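Local coordinates for proline dehydrogenase (Bradyrhizobium japonicum USDA 110, PDB 3HAZ), which probably oxidises proline to glutamate in two steps, with an FAD-dependent proline dehydrogenase and an NAD-dependent aldehyde dehydrogenase in one polypeptide, at residues H168-L171 with Q177-E180; R208-A213 with H449-A454. One frame throughout, in Å; residues are numbered along the deposited sequence.

In the fold
Both contacts lie in the proline dehydrogenase half of the chain, about 12 Å apart between centres, both beside strand 440-448 of its curled parallel sheet, contact 1 through strand 170-172 and contact 2 just after the strand ends. Contact 1 is local and buried: strand 170-172 turns back into helix 175-182, and backbone atoms do much of the touching, against one methyl group from each side. Contact 2 joins parts of the chain more than 200 residues apart, helix 204-223 and the turn that leads into helix 452-463; it is only partly buried and rests on charged and polar side chains. The two meet where Leu-171 packs on Leu-452 and against His-449.

Contact 1: residues H168-L171 with Q177-E180; sequences HFVL and QALE
Val-170 and Leu-171 meet Ala-178 in a strand-turn-helix unit, in which strand 170-172 runs out beside strand 440-448 of the proline dehydrogenase barrel and the chain then folds back as helix 175-182. Gln-177 comes first in the segment 177-180; its OE1 takes a hydrogen bond from the backbone N of Glu-173, which ties its side chain to the turn just before the helix. Ala-178 is the residue that meets the strand. Its CA comes within 4.6 Å of the CA of Leu-171, a close spacing that suits the small methyl of alanine. That methyl, CB, rests on main-chain atoms, 3.7 Å from Val-170 O and 3.8 Å from Leu-171 C. The CB of Leu-171 leaves its CA on the side away from the helix, and it is through its backbone that this residue takes part. Next along the helix, the side chain of Leu-179 starts away from the strand and packs on Ser-216 and Thr-220 of helix 204-223, which gives a large apolar residue a buried place. Glu-180 also starts away from the strand, and as a charged residue it suits the exposed flank. A beta-branched residue fits the strand side: at chi1 176° Val-170 turns CG1 across from the backbone N and at the helix backbone, 4.4 Å from Ala-178 CB and tight against Ala-178 O at 3.1 Å.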
# COMPACT_ATOMS: atom_id res chain seq x y z
N HIS A 168 12.69 -51.09 13.65
CA HIS A 168 11.87 -50.31 14.58
C HIS A 168 10.43 -50.77 14.70
O HIS A 168 9.66 -50.22 15.49
CB HIS A 168 11.95 -48.83 14.24
CG HIS A 168 13.34 -48.28 14.29
ND1 HIS A 168 13.81 -47.33 13.42
CD2 HIS A 168 14.38 -48.60 15.10
CE1 HIS A 168 15.07 -47.06 13.70
NE2 HIS A 168 15.45 -47.82 14.71
N PHE A 169 10.06 -51.78 13.92
CA PHE A 169 8.73 -52.35 14.02
C PHE A 169 8.85 -53.85 14.23
O PHE A 169 9.77 -54.47 13.71
CB PHE A 169 7.93 -52.04 12.76
CG PHE A 169 7.65 -50.58 12.56
CD1 PHE A 169 6.40 -50.06 12.86
CD2 PHE A 169 8.63 -49.73 12.09
CE1 PHE A 169 6.14 -48.71 12.70
CE2 PHE A 169 8.38 -48.38 11.92
CZ PHE A 169 7.12 -47.87 12.23
N VAL A 170 7.92 -54.41 15.00
CA VAL A 170 7.83 -55.86 15.17
C VAL A 170 6.53 -56.32 14.50
O VAL A 170 5.45 -56.23 15.09
CB VAL A 170 7.82 -56.24 16.66
CG1 VAL A 170 7.61 -57.74 16.81
CG2 VAL A 170 9.14 -55.80 17.34
N LEU A 171 6.64 -56.82 13.28
CA LEU A 171 5.48 -57.03 12.41
C LEU A 171 5.36 -58.47 11.91
O LEU A 171 6.36 -59.18 11.80
CB LEU A 171 5.58 -56.10 11.20
CG LEU A 171 4.97 -54.70 11.29
CD1 LEU A 171 4.85 -54.22 12.73
CD2 LEU A 171 5.77 -53.72 10.46
N GLN A 177 3.03 -64.38 14.43
CA GLN A 177 4.25 -64.24 13.65
C GLN A 177 5.06 -63.06 14.18
O GLN A 177 6.28 -63.14 14.34
CB GLN A 177 3.90 -64.05 12.18
CG GLN A 177 5.06 -63.68 11.26
CD GLN A 177 4.72 -63.91 9.79
OE1 GLN A 177 4.59 -62.96 9.01
NE2 GLN A 177 4.54 -65.18 9.42
N ALA A 178 4.37 -61.96 14.46
CA ALA A 178 5.01 -60.77 15.02
C ALA A 178 5.69 -61.11 16.34
O ALA A 178 6.84 -60.77 16.54
CB ALA A 178 3.99 -59.66 15.22
N LEU A 179 4.95 -61.78 17.22
CA LEU A 179 5.45 -62.13 18.55
C LEU A 179 6.65 -63.07 18.48
O LEU A 179 7.61 -62.91 19.24
CB LEU A 179 4.32 -62.76 19.39
CG LEU A 179 3.24 -61.78 19.84
CD1 LEU A 179 2.06 -62.55 20.44
CD2 LEU A 179 3.80 -60.74 20.83
N GLU A 180 6.59 -64.06 17.59
CA GLU A 180 7.73 -64.96 17.42
C GLU A 180 8.95 -64.18 16.93
O GLU A 180 10.08 -64.41 17.38
CB GLU A 180 7.39 -66.10 16.44
CG GLU A 180 8.44 -67.20 16.40
CD GLU A 180 8.62 -67.91 17.73
OE1 GLU A 180 7.63 -68.02 18.51
OE2 GLU A 180 9.75 -68.36 18.01

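Contact 2: residues R208-A213 with H449-A454; sequences RRYFDA and HRDLLA
Arg-209 holds CG anti to its own backbone N (chi1 173°), while Arg-450 lodges CG between backbone N and carbonyl carbon; both bend at chi3 and, from opposite directions, lay their guanidinium groups flat on each other. Such long chains suit segments whose nearest CA atoms, those of Tyr-210 and Asp-451, are 10.1 Å apart. The stacked planes differ by 13°, their centres 3.8 Å apart. Arg-209 NH2 and Arg-450 NE, both donors, lie 3.4 Å apart, and the carboxylate of Asp-451 probably eases this closeness of like charges. Its two oxygens serve two partners. Nearly coplanar with the Arg-209 guanidinium, it offers the syn lone pair of OD2 to NH1 in a salt-bridging hydrogen bond of 3.1 Å, close to straight at 165°. OD1 lies at the edge of the Tyr-210 ring, in a hydrogen bond from OH that at 2.4 Å is too short to be taken literally. A leucine in place of Arg-209 would probably leave Asp-451 without its charged mate and Arg-450 without the flat group it stacks on. The contact ties helix 204-223, which also packs on helix 240-243 through Tyr-210, to the 3-10 turn between strand 440-448, last of the beta/alpha barrel, and helix 452-463.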
# COMPACT_ATOMS: atom_id res chain seq x y z
N ARG A 208 -12.63 -58.90 18.86
CA ARG A 208 -12.19 -60.18 19.42
C ARG A 208 -10.75 -60.46 19.04
O ARG A 208 -9.95 -60.96 19.84
CB ARG A 208 -13.09 -61.33 18.94
CG ARG A 208 -14.55 -61.22 19.36
CD ARG A 208 -15.29 -62.57 19.26
NE ARG A 208 -15.42 -63.04 17.88
CZ ARG A 208 -16.37 -62.63 17.05
NH1 ARG A 208 -17.27 -61.74 17.46
NH2 ARG A 208 -16.43 -63.09 15.81
N ARG A 209 -10.41 -60.16 17.79
CA ARG A 209 -9.06 -60.39 17.30
C ARG A 209 -8.06 -59.56 18.11
O ARG A 209 -7.02 -60.05 18.51
CB ARG A 209 -8.95 -60.03 15.82
CG ARG A 209 -7.53 -60.09 15.29
CD ARG A 209 -7.51 -60.01 13.78
NE ARG A 209 -8.03 -58.74 13.30
CZ ARG A 209 -7.34 -57.61 13.28
NH1 ARG A 209 -6.08 -57.59 13.73
NH2 ARG A 209 -7.89 -56.49 12.82
N TYR A 210 -8.40 -58.29 18.33
CA TYR A 210 -7.52 -57.41 19.09
C TYR A 210 -7.39 -57.87 20.53
O TYR A 210 -6.30 -57.86 21.09
CB TYR A 210 -8.01 -55.96 19.06
CG TYR A 210 -7.82 -55.26 17.74
CD1 TYR A 210 -6.56 -55.20 17.15
CD2 TYR A 210 -8.89 -54.66 17.08
CE1 TYR A 210 -6.37 -54.56 15.94
CE2 TYR A 210 -8.71 -54.01 15.87
CZ TYR A 210 -7.44 -53.96 15.31
OH TYR A 210 -7.25 -53.32 14.11
N PHE A 211 -8.52 -58.26 21.13
CA PHE A 211 -8.49 -58.85 22.47
C PHE A 211 -7.53 -60.03 22.51
O PHE A 211 -6.67 -60.11 23.39
CB PHE A 211 -9.89 -59.29 22.93
CG PHE A 211 -9.88 -60.02 24.25
CD1 PHE A 211 -10.13 -59.34 25.43
CD2 PHE A 211 -9.60 -61.38 24.30
CE1 PHE A 211 -10.11 -60.01 26.65
CE2 PHE A 211 -9.58 -62.05 25.52
CZ PHE A 211 -9.83 -61.37 26.69
N ASP A 212 -7.68 -60.95 21.56
CA ASP A 212 -6.82 -62.13 21.49
C ASP A 212 -5.35 -61.76 21.31
O ASP A 212 -4.48 -62.34 21.94
CB ASP A 212 -7.28 -63.07 20.37
CG ASP A 212 -8.64 -63.69 20.63
OD1 ASP A 212 -9.09 -63.67 21.80
OD2 ASP A 212 -9.25 -64.20 19.68
N ALA A 213 -5.09 -60.80 20.43
CA ALA A 213 -3.71 -60.34 20.21
C ALA A 213 -3.08 -59.80 21.49
O ALA A 213 -1.94 -60.13 21.82
CB ALA A 213 -3.66 -59.30 19.09
N HIS A 449 0.26 -56.91 9.94
CA HIS A 449 0.28 -56.03 8.76
C HIS A 449 -1.04 -55.29 8.54
O HIS A 449 -1.05 -54.15 8.07
CB HIS A 449 0.63 -56.82 7.50
CG HIS A 449 2.04 -57.34 7.46
ND1 HIS A 449 2.35 -58.61 7.03
CD2 HIS A 449 3.21 -56.76 7.81
CE1 HIS A 449 3.66 -58.79 7.11
NE2 HIS A 449 4.20 -57.68 7.58
N ARG A 450 -2.16 -55.94 8.84
CA ARG A 450 -3.47 -55.34 8.58
C ARG A 450 -3.72 -54.11 9.46
O ARG A 450 -4.65 -53.35 9.22
CB ARG A 450 -4.58 -56.36 8.76
CG ARG A 450 -4.74 -56.86 10.19
CD ARG A 450 -5.57 -58.13 10.23
NE ARG A 450 -6.98 -57.89 9.91
CZ ARG A 450 -7.87 -58.86 9.76
NH1 ARG A 450 -7.50 -60.13 9.89
NH2 ARG A 450 -9.14 -58.57 9.48
N ASP A 451 -2.87 -53.90 10.46
CA ASP A 451 -3.00 -52.76 11.36
C ASP A 451 -1.87 -51.74 11.21
O ASP A 451 -1.82 -50.75 11.94
CB ASP A 451 -3.07 -53.25 12.81
CG ASP A 451 -4.24 -54.18 13.04
OD1 ASP A 451 -5.36 -53.78 12.67
OD2 ASP A 451 -4.04 -55.29 13.56
N LEU A 452 -0.98 -51.99 10.26
CA LEU A 452 0.16 -51.10 10.08
C LEU A 452 -0.20 -49.72 9.51
O LEU A 452 0.22 -48.70 10.05
CB LEU A 452 1.21 -51.76 9.18
CG LEU A 452 2.39 -50.86 8.84
CD1 LEU A 452 3.10 -50.40 10.12
CD2 LEU A 452 3.34 -51.56 7.90
N LEU A 453 -0.95 -49.69 8.41
CA LEU A 453 -1.25 -48.43 7.71
C LEU A 453 -1.82 -47.35 8.63
O LEU A 453 -1.33 -46.23 8.66
CB LEU A 453 -2.23 -48.67 6.56
CG LEU A 453 -1.75 -48.93 5.13
CD1 LEU A 453 -2.95 -48.83 4.17
CD2 LEU A 453 -0.65 -47.98 4.72
N ALA A 454 -2.87 -47.71 9.36
CA ALA A 454 -3.51 -46.77 10.29
C ALA A 454 -2.50 -46.19 11.27
O ALA A 454 -2.54 -45.01 11.60
CB ALA A 454 -4.65 -47.46 11.03